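Local coordinates for uncharacterized protein (Pyrococcus horikoshii, PDB 2P8T), which is of unknown function, though it may bind ATP and have aminoacyl-tRNA ligase activity, and it carries a helix-turn-helix-type domain near its N terminus, at residues Val23-Lys28 and Ser85-Val90; Ile111-Glu116 and Ala125-Val130; Ile118-Lys123 and Ala179-Tyr184; Asp132-Phe137 and Pro143-Tyr148; Ile165-Trp168 and Lys174-Lys177. One frame throughout, in Å; residues are numbered along the deposited sequence.

In the fold
Two halves of the chain meet at contact 1, where helix 17-26 touches the loop leading into strand 88-92; the other four contacts lie in the mixed helix-and-sheet part that follows. Contacts 3 and 5 both use helix 172-187, and their centres are about 6 Å apart. Contact 2, about 10 Å from contact 3 between centres, sets helix 110-119 on strand 124-131, next to strand 163-168 of contact 5. Contact 1 reaches this core through Phe25 against Ile180 and Pro87 against Leu176. Contact 4 lies at the strand 134-136 edge of the sheet, its centre about 14 Å from that of contact 2. No ligand or active site is known to place them against.

Contact 1: residues Val23-Lys28 and Ser85-Val90; sequences VIFLLK and SEPIGV
The carboxylate of Glu86 is gripped by Arg77 of helix 71-81, while Lys28 passes alongside as the looser partner. Lys28 CE comes within 3.8 Å of Glu86 OE1, whereas Lys28 NZ stays 5.2 Å from Glu86 OE1, close enough for a long-range attraction but not for an ion pair. Arg77 forms a salt bridge with Glu86 OE2 and also donates hydrogen bonds to the backbone oxygens of Ile24 and Phe25, tying the last turn of helix 17-26 to the Glu86 loop. Helix 17-26 belongs to the N-terminal domain of helix-turn-helix type, whose order of three helices followed by the short hairpin of strands 60-62 and 67-69 is consistent with a winged helix. The segment 85-90 instead leads into the five-stranded sheet, which makes this a junction between the two halves of the protein. Phe25 provides the apolar part. With CG anti to the carbonyl carbon (chi1 -79°), its ring reaches across to Pro87, whose CG sits over one face, 3.9 Å from the centroid of the Phe25 ring and 15° off the ring normal. This is a CH-pi contact, and Pro87 CD adds to it at 3.5 Å from Phe25 CD1. Proline suits the spot because its rigid ring lays CG and CD against the aromatic face. With an alanine in place of Phe25, Pro87 would probably lose its aromatic platform and a gap would open between the helix and the loop that leads into strand 88-92. Pro87 also touches Ile98 and Ile100 of strand 95-102.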
# COMPACT_ATOMS: atom_id res chain seq x y z
N VAL A 23 -6.85 -4.68 -3.08
CA VAL A 23 -8.03 -5.46 -2.68
C VAL A 23 -7.69 -6.38 -1.50
O VAL A 23 -8.44 -6.46 -0.53
CB VAL A 23 -8.62 -6.28 -3.87
CG1 VAL A 23 -9.55 -7.38 -3.38
CG2 VAL A 23 -9.33 -5.35 -4.84
N ILE A 24 -6.54 -7.03 -1.57
CA ILE A 24 -6.09 -7.93 -0.51
C ILE A 24 -5.83 -7.18 0.79
O ILE A 24 -6.20 -7.66 1.86
CB ILE A 24 -4.85 -8.76 -0.95
CG1 ILE A 24 -5.19 -9.55 -2.24
CG2 ILE A 24 -4.39 -9.71 0.16
CD1 ILE A 24 -4.08 -10.46 -2.72
N PHE A 25 -5.20 -6.01 0.70
CA PHE A 25 -5.12 -5.12 1.87
C PHE A 25 -6.51 -4.75 2.42
O PHE A 25 -6.73 -4.76 3.63
CB PHE A 25 -4.30 -3.86 1.58
CG PHE A 25 -2.82 -4.08 1.62
CD1 PHE A 25 -2.20 -4.53 2.80
CD2 PHE A 25 -2.04 -3.83 0.51
CE1 PHE A 25 -0.83 -4.73 2.85
CE2 PHE A 25 -0.67 -4.02 0.55
CZ PHE A 25 -0.05 -4.47 1.72
N LEU A 26 -7.44 -4.42 1.52
CA LEU A 26 -8.76 -3.95 1.94
C LEU A 26 -9.59 -5.02 2.62
O LEU A 26 -10.32 -4.74 3.58
CB LEU A 26 -9.54 -3.35 0.76
CG LEU A 26 -9.11 -1.97 0.27
CD1 LEU A 26 -9.82 -1.61 -1.04
CD2 LEU A 26 -9.33 -0.88 1.32
N LEU A 27 -9.47 -6.25 2.12
CA LEU A 27 -10.29 -7.38 2.59
C LEU A 27 -9.85 -7.98 3.94
O LEU A 27 -10.07 -9.17 4.20
CB LEU A 27 -10.42 -8.45 1.49
CG LEU A 27 -11.30 -8.09 0.28
CD1 LEU A 27 -11.33 -9.22 -0.74
CD2 LEU A 27 -12.73 -7.72 0.69
N LYS A 28 -9.23 -7.17 4.80
CA LYS A 28 -9.00 -7.57 6.19
C LYS A 28 -10.35 -7.78 6.87
O LYS A 28 -10.46 -8.57 7.83
CB LYS A 28 -8.19 -6.50 6.94
CG LYS A 28 -8.85 -5.13 7.01
CD LYS A 28 -7.83 -4.03 7.35
CE LYS A 28 -7.26 -4.17 8.76
NZ LYS A 28 -8.23 -3.72 9.81
N SER A 85 3.72 -3.11 6.49
CA SER A 85 2.80 -2.84 7.59
C SER A 85 1.39 -2.76 7.03
O SER A 85 1.22 -2.68 5.81
CB SER A 85 3.17 -1.52 8.27
OG SER A 85 3.08 -0.43 7.36
N GLU A 86 0.38 -2.81 7.89
CA GLU A 86 -0.97 -2.43 7.48
C GLU A 86 -0.95 -0.97 6.97
O GLU A 86 -0.51 -0.09 7.69
CB GLU A 86 -1.95 -2.52 8.67
CG GLU A 86 -2.23 -3.95 9.15
CD GLU A 86 -3.19 -4.73 8.24
OE1 GLU A 86 -3.73 -4.15 7.27
OE2 GLU A 86 -3.43 -5.94 8.54
N PRO A 87 -1.44 -0.71 5.73
CA PRO A 87 -1.51 0.69 5.27
C PRO A 87 -2.37 1.53 6.21
O PRO A 87 -3.43 1.07 6.66
CB PRO A 87 -2.16 0.58 3.88
CG PRO A 87 -1.77 -0.82 3.42
CD PRO A 87 -1.89 -1.65 4.69
N ILE A 88 -1.91 2.74 6.54
CA ILE A 88 -2.65 3.58 7.48
C ILE A 88 -2.93 4.96 6.90
O ILE A 88 -2.08 5.53 6.23
CB ILE A 88 -1.97 3.62 8.88
CG1 ILE A 88 -2.83 4.37 9.91
CG2 ILE A 88 -0.59 4.20 8.79
CD1 ILE A 88 -4.08 3.65 10.29
N GLY A 89 -4.13 5.46 7.15
CA GLY A 89 -4.53 6.76 6.64
C GLY A 89 -3.90 7.86 7.45
O GLY A 89 -3.94 7.85 8.68
N VAL A 90 -3.32 8.84 6.76
CA VAL A 90 -2.75 10.02 7.38
C VAL A 90 -3.25 11.26 6.63
O VAL A 90 -4.02 11.15 5.67
CB VAL A 90 -1.18 9.99 7.41
CG1 VAL A 90 -0.66 8.82 8.25
CG2 VAL A 90 -0.59 9.93 5.99

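Contact 2: residues Ile111-Glu116 and Ala125-Val130; sequences IELRDE and AMILTV
Ile127 and Leu113 meet because each sends its first branch anti to its own carbonyl carbon, Ile127 CG1 at chi1 -57° and Leu113 CG likewise. A further bend at chi2 of Ile127 (77°) carries CD1 up to the helix, where it lies 3.8 Å from Leu113 CB and 3.7 Å from the backbone atom Arg114 N. The two side chains cross at about a right angle, and Leu113 CD1 touches the other branch, with Ile127 CG2 at 4.1 Å. The branched isoleucine fits the strand well, since one arm reaches the helix while the second lies against Leu113 CD1. A serine in place of Ile127 would probably strip Leu113 of its apolar neighbour on the strand and leave a gap beneath the helix. The next residue, Arg114, uses its aliphatic part: CG rests 3.6 Å from Ala125 O, over a residue small enough for the helix to come this near, the two CA atoms being 5.2 Å apart. The arginine then bends at chi3 and its head turns away from the strand, so that NH2 lies 2.8 Å from Asp115 OD1. That oxygen sits well out of the guanidinium plane, and the pairing is one of charge rather than a directed bond. Val182 of helix 172-187 also touches Leu113, and Phe108 touches both Leu113 and Ile127. The short segments run at 145° to each other, a helix packed obliquely on the sheet of an alpha/beta domain. Helix 110-119 links the parallel strands 95-102 and 124-131, with strand 163-168 between them, which fits a beta-alpha-beta crossover.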
# COMPACT_ATOMS: atom_id res chain seq x y z
N ILE A 111 14.04 10.13 -4.30
CA ILE A 111 13.53 11.05 -5.31
C ILE A 111 12.94 10.28 -6.51
O ILE A 111 11.91 10.67 -7.06
CB ILE A 111 14.61 12.10 -5.77
CG1 ILE A 111 13.95 13.24 -6.55
CG2 ILE A 111 15.73 11.43 -6.55
CD1 ILE A 111 14.73 14.56 -6.50
N GLU A 112 13.57 9.17 -6.86
CA GLU A 112 13.08 8.32 -7.94
C GLU A 112 11.73 7.70 -7.59
O GLU A 112 10.79 7.70 -8.39
CB GLU A 112 14.12 7.23 -8.28
CG GLU A 112 15.46 7.80 -8.73
CD GLU A 112 16.35 6.78 -9.40
OE1 GLU A 112 15.95 5.60 -9.49
OE2 GLU A 112 17.47 7.16 -9.83
N LEU A 113 11.61 7.23 -6.35
CA LEU A 113 10.35 6.63 -5.92
C LEU A 113 9.23 7.67 -5.84
O LEU A 113 8.08 7.39 -6.17
CB LEU A 113 10.54 5.90 -4.59
CG LEU A 113 11.51 4.71 -4.61
CD1 LEU A 113 11.64 4.11 -3.23
CD2 LEU A 113 11.07 3.64 -5.59
N ARG A 114 9.59 8.89 -5.40
CA ARG A 114 8.62 9.96 -5.35
C ARG A 114 8.05 10.22 -6.75
O ARG A 114 6.85 10.37 -6.91
CB ARG A 114 9.25 11.24 -4.82
CG ARG A 114 8.25 12.40 -4.78
CD ARG A 114 8.91 13.71 -4.55
NE ARG A 114 10.01 14.06 -5.47
CZ ARG A 114 9.86 14.65 -6.64
NH1 ARG A 114 8.65 14.92 -7.11
NH2 ARG A 114 10.93 14.96 -7.38
N ASP A 115 8.94 10.30 -7.73
CA ASP A 115 8.55 10.57 -9.12
C ASP A 115 7.63 9.47 -9.65
O ASP A 115 6.63 9.76 -10.34
CB ASP A 115 9.80 10.71 -10.00
CG ASP A 115 10.61 11.96 -9.69
OD1 ASP A 115 10.07 12.88 -9.03
OD2 ASP A 115 11.79 12.02 -10.10
N GLU A 116 7.94 8.22 -9.32
CA GLU A 116 7.06 7.09 -9.66
C GLU A 116 5.72 7.22 -8.95
O GLU A 116 4.68 6.92 -9.55
CB GLU A 116 7.71 5.73 -9.36
CG GLU A 116 8.88 5.35 -10.28
CD GLU A 116 8.55 5.51 -11.76
OE1 GLU A 116 7.57 4.90 -12.23
OE2 GLU A 116 9.27 6.28 -12.45
N ALA A 125 5.07 12.66 -2.27
CA ALA A 125 5.46 11.48 -1.48
C ALA A 125 6.77 11.72 -0.73
O ALA A 125 7.64 12.45 -1.21
CB ALA A 125 5.57 10.23 -2.37
N MET A 126 6.90 11.08 0.43
CA MET A 126 8.16 10.98 1.14
C MET A 126 8.50 9.50 1.23
O MET A 126 7.61 8.69 1.41
CB MET A 126 8.01 11.53 2.58
CG MET A 126 7.88 13.04 2.68
SD MET A 126 7.41 13.51 4.41
CE MET A 126 5.66 13.50 4.33
N ILE A 127 9.75 9.14 1.05
CA ILE A 127 10.19 7.77 1.35
C ILE A 127 11.35 7.85 2.36
O ILE A 127 12.47 8.28 2.04
CB ILE A 127 10.58 6.92 0.10
CG1 ILE A 127 9.43 6.83 -0.92
CG2 ILE A 127 10.85 5.47 0.52
CD1 ILE A 127 9.20 8.08 -1.79
N LEU A 128 11.04 7.42 3.58
CA LEU A 128 11.91 7.66 4.73
C LEU A 128 12.57 6.36 5.13
O LEU A 128 12.23 5.30 4.61
CB LEU A 128 11.07 8.21 5.90
CG LEU A 128 10.29 9.52 5.67
CD1 LEU A 128 8.82 9.27 5.65
CD2 LEU A 128 10.66 10.52 6.76
N THR A 129 13.50 6.44 6.08
CA THR A 129 14.11 5.25 6.65
C THR A 129 13.98 5.33 8.18
O THR A 129 13.43 6.32 8.72
CB THR A 129 15.56 5.05 6.15
OG1 THR A 129 16.05 3.76 6.53
CG2 THR A 129 16.51 6.14 6.66
N VAL A 130 14.42 4.28 8.87
CA VAL A 130 14.33 4.23 10.34
C VAL A 130 15.73 4.07 10.90
O VAL A 130 16.44 3.14 10.53
CB VAL A 130 13.38 3.09 10.83
CG1 VAL A 130 13.25 3.13 12.35
CG2 VAL A 130 11.98 3.24 10.21

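Contact 3: residues Ile118-Lys123 and Ala179-Tyr184; sequences IKFDAK and AIHVAY
Phe120 stacks on His181 just where helix 110-119 ends in a Schellman motif, so the ring that meets helix 172-187 is presented by a C-terminal cap. Hydrogen bonds build that cap: Asp121, with its positive phi, closes the turn by giving its N to Ile118 O at 3.0 Å, while the backbone N of Ala122 reaches back to the carbonyl of Ala117. Phe120 is the first residue to leave helical geometry, and its chi1 of -116° is an unusual, nearly eclipsed value that swings the ring toward the neighbouring helix.

Aromatic contact does the rest. The two rings form an offset stack, the centroid of the Phe120 ring 4.0 Å from that of the His181 ring and the planes only 5° from parallel. A CH-pi contact extends the overlap, since His181 CB lies 3.8 Å from the centroid of the Phe120 ring, close to its normal. His181 turns its CG away from the backbone N, which brings the imidazole out toward Phe120, flat against its ring.

A hydrogen bond between ND1 and Glu18 OE2 of helix 17-26 helps set the turn of the imidazole, and would be likely to raise the affinity of His181 for a proton. Glu18 also touches Phe120, joining three helices here. Within the stack, Phe120 CD1 lies over the centre of the imidazole, while Phe120 CE1 is 3.5 Å from His181 ND1.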
# COMPACT_ATOMS: atom_id res chain seq x y z
N ILE A 118 4.15 10.04 -8.02
CA ILE A 118 3.42 11.12 -8.70
C ILE A 118 2.88 10.66 -10.08
O ILE A 118 1.75 11.04 -10.47
CB ILE A 118 4.26 12.43 -8.76
CG1 ILE A 118 4.47 12.98 -7.33
CG2 ILE A 118 3.55 13.50 -9.59
CD1 ILE A 118 5.53 14.05 -7.21
N LYS A 119 3.64 9.83 -10.79
CA LYS A 119 3.15 9.18 -12.03
C LYS A 119 1.89 8.35 -11.79
O LYS A 119 1.03 8.26 -12.65
CB LYS A 119 4.24 8.30 -12.67
CG LYS A 119 5.32 9.06 -13.39
CD LYS A 119 6.29 8.09 -14.03
CE LYS A 119 7.53 8.80 -14.50
NZ LYS A 119 8.43 7.86 -15.21
N PHE A 120 1.80 7.74 -10.60
CA PHE A 120 0.61 6.99 -10.15
C PHE A 120 -0.41 7.86 -9.40
O PHE A 120 -1.15 7.39 -8.54
CB PHE A 120 1.04 5.80 -9.29
CG PHE A 120 0.70 4.44 -9.88
CD1 PHE A 120 1.40 3.94 -10.96
CD2 PHE A 120 -0.30 3.66 -9.30
CE1 PHE A 120 1.10 2.68 -11.49
CE2 PHE A 120 -0.61 2.39 -9.82
CZ PHE A 120 0.09 1.91 -10.91
N ASP A 121 -0.42 9.15 -9.74
CA ASP A 121 -1.45 10.11 -9.32
C ASP A 121 -1.37 10.59 -7.86
O ASP A 121 -2.34 11.12 -7.35
CB ASP A 121 -2.85 9.61 -9.69
CG ASP A 121 -3.06 9.54 -11.21
OD1 ASP A 121 -2.78 10.54 -11.90
OD2 ASP A 121 -3.47 8.47 -11.71
N ALA A 122 -0.22 10.43 -7.22
CA ALA A 122 0.06 11.08 -5.93
C ALA A 122 0.27 12.57 -6.18
O ALA A 122 0.80 12.94 -7.23
CB ALA A 122 1.32 10.47 -5.28
N LYS A 123 -0.09 13.40 -5.20
CA LYS A 123 0.26 14.82 -5.22
C LYS A 123 1.68 15.00 -4.72
O LYS A 123 2.40 15.87 -5.18
CB LYS A 123 -0.73 15.63 -4.37
CG LYS A 123 -0.35 17.10 -4.19
CD LYS A 123 -1.55 17.89 -3.69
CE LYS A 123 -2.52 18.24 -4.82
NZ LYS A 123 -2.53 19.70 -5.17
N ALA A 179 0.87 4.69 -3.05
CA ALA A 179 1.71 4.09 -1.99
C ALA A 179 2.00 2.61 -2.30
O ALA A 179 3.14 2.14 -2.17
CB ALA A 179 1.04 4.24 -0.61
N ILE A 180 0.97 1.88 -2.74
CA ILE A 180 1.14 0.47 -3.11
C ILE A 180 2.08 0.35 -4.32
O ILE A 180 2.91 -0.54 -4.37
CB ILE A 180 -0.22 -0.24 -3.33
CG1 ILE A 180 -0.95 -0.33 -1.99
CG2 ILE A 180 -0.00 -1.67 -3.92
CD1 ILE A 180 -2.39 -0.80 -2.06
N HIS A 181 1.98 1.29 -5.27
CA HIS A 181 2.91 1.27 -6.40
C HIS A 181 4.38 1.33 -5.92
O HIS A 181 5.22 0.58 -6.37
CB HIS A 181 2.60 2.42 -7.35
CG HIS A 181 3.50 2.47 -8.54
ND1 HIS A 181 3.61 1.42 -9.43
CD2 HIS A 181 4.35 3.42 -8.97
CE1 HIS A 181 4.48 1.74 -10.37
NE2 HIS A 181 4.94 2.95 -10.12
N VAL A 182 4.67 2.24 -4.99
CA VAL A 182 6.03 2.38 -4.42
C VAL A 182 6.46 1.11 -3.67
O VAL A 182 7.58 0.60 -3.84
CB VAL A 182 6.16 3.65 -3.51
CG1 VAL A 182 7.57 3.75 -2.93
CG2 VAL A 182 5.78 4.94 -4.29
N ALA A 183 5.54 0.57 -2.86
CA ALA A 183 5.75 -0.69 -2.16
C ALA A 183 6.11 -1.81 -3.12
O ALA A 183 7.09 -2.58 -2.90
CB ALA A 183 4.50 -1.04 -1.37
N TYR A 184 5.33 -1.90 -4.20
CA TYR A 184 5.58 -2.90 -5.24
C TYR A 184 6.95 -2.75 -5.91
O TYR A 184 7.65 -3.76 -6.11
CB TYR A 184 4.46 -2.87 -6.28
CG TYR A 184 4.63 -3.92 -7.36
CD1 TYR A 184 4.58 -5.28 -7.04
CD2 TYR A 184 4.87 -3.56 -8.68
CE1 TYR A 184 4.76 -6.26 -8.01
CE2 TYR A 184 5.05 -4.55 -9.67
CZ TYR A 184 5.00 -5.89 -9.32
OH TYR A 184 5.16 -6.87 -10.28

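Contact 4: residues Asp132-Phe137 and Pro143-Tyr148; sequences DNEIVF and PLKEMY
Ile135 O receives the one direct backbone hydrogen bond of this contact, from Leu144 N at 2.9 Å. Water 1 also donates to Ile135 O and in turn accepts from Lys145 N at 3.0 Å, so that a single carbonyl anchors two successive amides, one directly and one through solvent. Pro143 CA approaches the same oxygen in a CA-H...O contact. Together these frame a single beta bridge between Val136 and Pro143; proline has no N-H to offer, which limits how far such pairing could run. A weaker electrostatic link lies on the solvent side, where Lys145 is exposed: Glu134 OE1 and Lys145 NZ form a long salt bridge of 3.9 Å, the lysine bending at chi4.

The apolar packing is carried by Ile135, Phe137, Leu144 and Met147. Leu144 and Ile135 point the same way side by side, with Ile135 CG2 3.8 Å from Leu144 CD2. Phe137 reaches over the turn, its CE2 3.8 Å from Leu144 CA, and meets Met147 in a Met-aromatic contact, the SD 4.6 Å from the centroid of the Phe137 ring and oblique to it. The polarisable sulfur and long flexible chain of methionine suit this approach, and Arg142 adds a cation-pi interaction to the ring.

Leu144 O accepts from both Met147 N and Tyr148 N, winding the chain toward helix 149-154, for which Tyr148 is the N-cap. Strand 134-136 is the outermost in the sheet, beside strand 124-131, and Leu144 fits between Leu128 of that strand, Ile166 of strand 163-168 and Ala152 of the helix.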
# COMPACT_ATOMS: atom_id res chain seq x y z
N ASP A 132 17.87 4.55 14.79
CA ASP A 132 17.77 4.79 16.25
C ASP A 132 16.30 4.84 16.63
O ASP A 132 15.86 5.66 17.45
CB ASP A 132 18.55 6.05 16.67
CG ASP A 132 19.09 5.97 18.09
OD1 ASP A 132 19.32 4.84 18.61
OD2 ASP A 132 19.30 7.05 18.70
N ASN A 133 15.54 3.95 15.99
CA ASN A 133 14.12 3.77 16.20
C ASN A 133 13.25 5.00 15.94
O ASN A 133 12.17 5.12 16.48
CB ASN A 133 13.85 3.12 17.56
CG ASN A 133 14.58 1.80 17.72
OD1 ASN A 133 15.63 1.75 18.36
ND2 ASN A 133 14.05 0.73 17.11
N GLU A 134 13.73 5.89 15.08
CA GLU A 134 12.94 7.06 14.68
C GLU A 134 12.84 7.09 13.16
O GLU A 134 13.78 6.69 12.49
CB GLU A 134 13.59 8.35 15.18
CG GLU A 134 13.89 8.33 16.70
CD GLU A 134 12.66 8.60 17.58
OE1 GLU A 134 12.28 9.79 17.72
OE2 GLU A 134 12.09 7.63 18.16
N ILE A 135 11.70 7.55 12.64
CA ILE A 135 11.49 7.71 11.19
C ILE A 135 12.22 8.98 10.79
O ILE A 135 11.95 10.07 11.34
CB ILE A 135 9.97 7.80 10.81
CG1 ILE A 135 9.21 6.52 11.23
CG2 ILE A 135 9.79 7.97 9.29
CD1 ILE A 135 7.68 6.66 11.19
N VAL A 136 13.13 8.86 9.84
CA VAL A 136 14.01 9.97 9.48
C VAL A 136 14.11 10.13 7.97
O VAL A 136 13.86 9.18 7.21
CB VAL A 136 15.46 9.80 10.05
CG1 VAL A 136 15.45 9.76 11.57
CG2 VAL A 136 16.17 8.58 9.48
N PHE A 137 14.45 11.35 7.54
CA PHE A 137 14.78 11.62 6.14
C PHE A 137 16.12 11.00 5.80
O PHE A 137 17.05 11.07 6.58
CB PHE A 137 14.73 13.13 5.86
CG PHE A 137 13.34 13.70 5.94
CD1 PHE A 137 12.45 13.53 4.88
CD2 PHE A 137 12.90 14.34 7.09
CE1 PHE A 137 11.15 14.01 4.96
CE2 PHE A 137 11.59 14.84 7.17
CZ PHE A 137 10.72 14.67 6.08
N PRO A 143 14.46 13.84 11.87
CA PRO A 143 13.19 13.14 12.07
C PRO A 143 12.04 13.73 11.29
O PRO A 143 11.94 14.96 11.16
CB PRO A 143 12.94 13.29 13.57
CG PRO A 143 14.30 13.58 14.13
CD PRO A 143 14.91 14.47 13.11
N LEU A 144 11.21 12.85 10.75
CA LEU A 144 9.90 13.19 10.21
C LEU A 144 9.03 14.03 11.16
O LEU A 144 8.32 14.93 10.72
CB LEU A 144 9.14 11.90 9.92
CG LEU A 144 7.68 12.00 9.50
CD1 LEU A 144 7.57 12.74 8.14
CD2 LEU A 144 7.04 10.62 9.43
N LYS A 145 9.02 13.70 12.45
CA LYS A 145 8.07 14.34 13.38
C LYS A 145 8.29 15.85 13.58
O LYS A 145 7.41 16.57 14.08
CB LYS A 145 8.08 13.62 14.74
CG LYS A 145 9.38 13.76 15.48
CD LYS A 145 9.41 12.87 16.71
CE LYS A 145 10.83 12.46 17.07
NZ LYS A 145 11.77 13.60 17.24
N GLU A 146 9.46 16.33 13.18
CA GLU A 146 9.76 17.76 13.21
C GLU A 146 8.94 18.53 12.19
O GLU A 146 8.53 19.66 12.43
CB GLU A 146 11.23 18.01 12.97
CG GLU A 146 12.12 17.48 14.08
CD GLU A 146 13.50 18.07 14.05
OE1 GLU A 146 14.00 18.39 12.94
OE2 GLU A 146 14.09 18.21 15.15
N MET A 147 8.67 17.90 11.04
CA MET A 147 7.86 18.52 9.99
C MET A 147 6.41 18.08 10.08
O MET A 147 5.52 18.89 9.83
CB MET A 147 8.41 18.16 8.58
CG MET A 147 9.83 18.66 8.24
SD MET A 147 10.30 18.45 6.48
CE MET A 147 9.07 19.60 5.76
N TYR A 148 6.17 16.79 10.38
CA TYR A 148 4.82 16.21 10.36
C TYR A 148 4.50 15.37 11.61
O TYR A 148 4.40 14.14 11.55
CB TYR A 148 4.58 15.37 9.10
CG TYR A 148 4.76 16.18 7.84
CD1 TYR A 148 3.73 17.00 7.35
CD2 TYR A 148 5.95 16.14 7.15
CE1 TYR A 148 3.91 17.76 6.19
CE2 TYR A 148 6.14 16.90 6.00
CZ TYR A 148 5.11 17.69 5.52
OH TYR A 148 5.35 18.43 4.39
O HOH W 1 10.19 11.15 13.38

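Contact 5: residues Ile165-Trp168 and Lys174-Lys177; sequences IITW and KALK
Thr167 OG1 donates a hydrogen bond of 2.7 Å to Ala175 O, tying the strand to the first turns of the helix that follows it. The hydroxyl approaches at a C=O...O angle of 121°, tilted 23° from the carbonyl plane. Around this bond the packing is close: Ala175 CB lies 4.0 Å from Thr167 OG1 and 4.3 Å from Trp168 CA. With the CA atoms of Trp168 and Ala175 only 4.9 Å apart, a small side chain such as that of alanine suits the place.

What aims the hydroxyl is the first torsion of Thr167: at chi1 63° OG1 stands between the backbone N and the carbonyl carbon, facing the helix. Ser178 OG joins the same carbonyl with a hydrogen bond of its own, and makes a further weak one with Thr167 OG1. Ala175 O is thus approached by both hydroxyls, Ser178 OG also bonding Lys174 O.

Strand 163-168 lies in the middle of the antiparallel sheet, between strands 95-102 and 124-131. From its end the chain turns back through a short loop into helix 172-187, which packs on the sheet, Ala175 and Leu176 resting on Ile98 and Ala179 on Thr167.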
# COMPACT_ATOMS: atom_id res chain seq x y z
N ILE A 165 7.01 4.55 3.43
CA ILE A 165 6.45 5.25 2.27
C ILE A 165 5.32 6.09 2.77
O ILE A 165 4.44 5.56 3.45
CB ILE A 165 5.84 4.26 1.25
CG1 ILE A 165 6.91 3.32 0.72
CG2 ILE A 165 5.11 4.98 0.10
CD1 ILE A 165 6.30 2.01 0.16
N ILE A 166 5.33 7.38 2.43
CA ILE A 166 4.16 8.22 2.73
C ILE A 166 3.75 8.96 1.47
O ILE A 166 4.51 9.77 0.96
CB ILE A 166 4.44 9.26 3.84
CG1 ILE A 166 4.96 8.56 5.10
CG2 ILE A 166 3.15 10.09 4.16
CD1 ILE A 166 5.54 9.46 6.14
N THR A 167 2.56 8.66 0.96
CA THR A 167 2.03 9.40 -0.20
C THR A 167 0.82 10.23 0.21
O THR A 167 0.14 9.91 1.21
CB THR A 167 1.58 8.45 -1.34
OG1 THR A 167 0.51 7.62 -0.87
CG2 THR A 167 2.73 7.59 -1.84
N TRP A 168 0.52 11.27 -0.57
CA TRP A 168 -0.74 11.98 -0.40
C TRP A 168 -1.26 12.40 -1.76
O TRP A 168 -0.50 12.44 -2.72
CB TRP A 168 -0.62 13.18 0.55
CG TRP A 168 0.35 14.23 0.13
CD1 TRP A 168 0.07 15.42 -0.50
CD2 TRP A 168 1.78 14.20 0.32
NE1 TRP A 168 1.24 16.13 -0.71
CE2 TRP A 168 2.30 15.40 -0.22
CE3 TRP A 168 2.66 13.28 0.91
CZ2 TRP A 168 3.66 15.71 -0.18
CZ3 TRP A 168 4.02 13.57 0.94
CH2 TRP A 168 4.51 14.78 0.39
N LYS A 174 -6.35 7.42 -4.53
CA LYS A 174 -5.11 7.76 -5.23
C LYS A 174 -3.90 7.66 -4.30
O LYS A 174 -2.86 7.20 -4.74
CB LYS A 174 -5.17 9.14 -5.87
CG LYS A 174 -6.20 9.22 -7.01
CD LYS A 174 -6.25 10.63 -7.54
CE LYS A 174 -7.49 10.84 -8.43
NZ LYS A 174 -7.45 9.95 -9.61
N ALA A 175 -4.04 8.10 -3.06
CA ALA A 175 -2.96 7.91 -2.06
C ALA A 175 -2.65 6.43 -1.85
O ALA A 175 -1.49 6.02 -1.77
CB ALA A 175 -3.32 8.59 -0.71
N LEU A 176 -3.70 5.62 -1.73
CA LEU A 176 -3.52 4.19 -1.50
C LEU A 176 -2.82 3.54 -2.68
O LEU A 176 -1.83 2.81 -2.50
CB LEU A 176 -4.85 3.49 -1.24
CG LEU A 176 -4.72 1.99 -0.91
CD1 LEU A 176 -3.72 1.72 0.22
CD2 LEU A 176 -6.09 1.40 -0.56
N LYS A 177 -3.33 3.80 -3.89
CA LYS A 177 -2.79 3.21 -5.11
C LYS A 177 -1.33 3.59 -5.34
O LYS A 177 -0.50 2.74 -5.67
CB LYS A 177 -3.66 3.62 -6.32
CG LYS A 177 -3.49 2.77 -7.60
CD LYS A 177 -4.71 2.92 -8.54
CE LYS A 177 -4.41 2.51 -9.99
NZ LYS A 177 -4.10 1.03 -10.13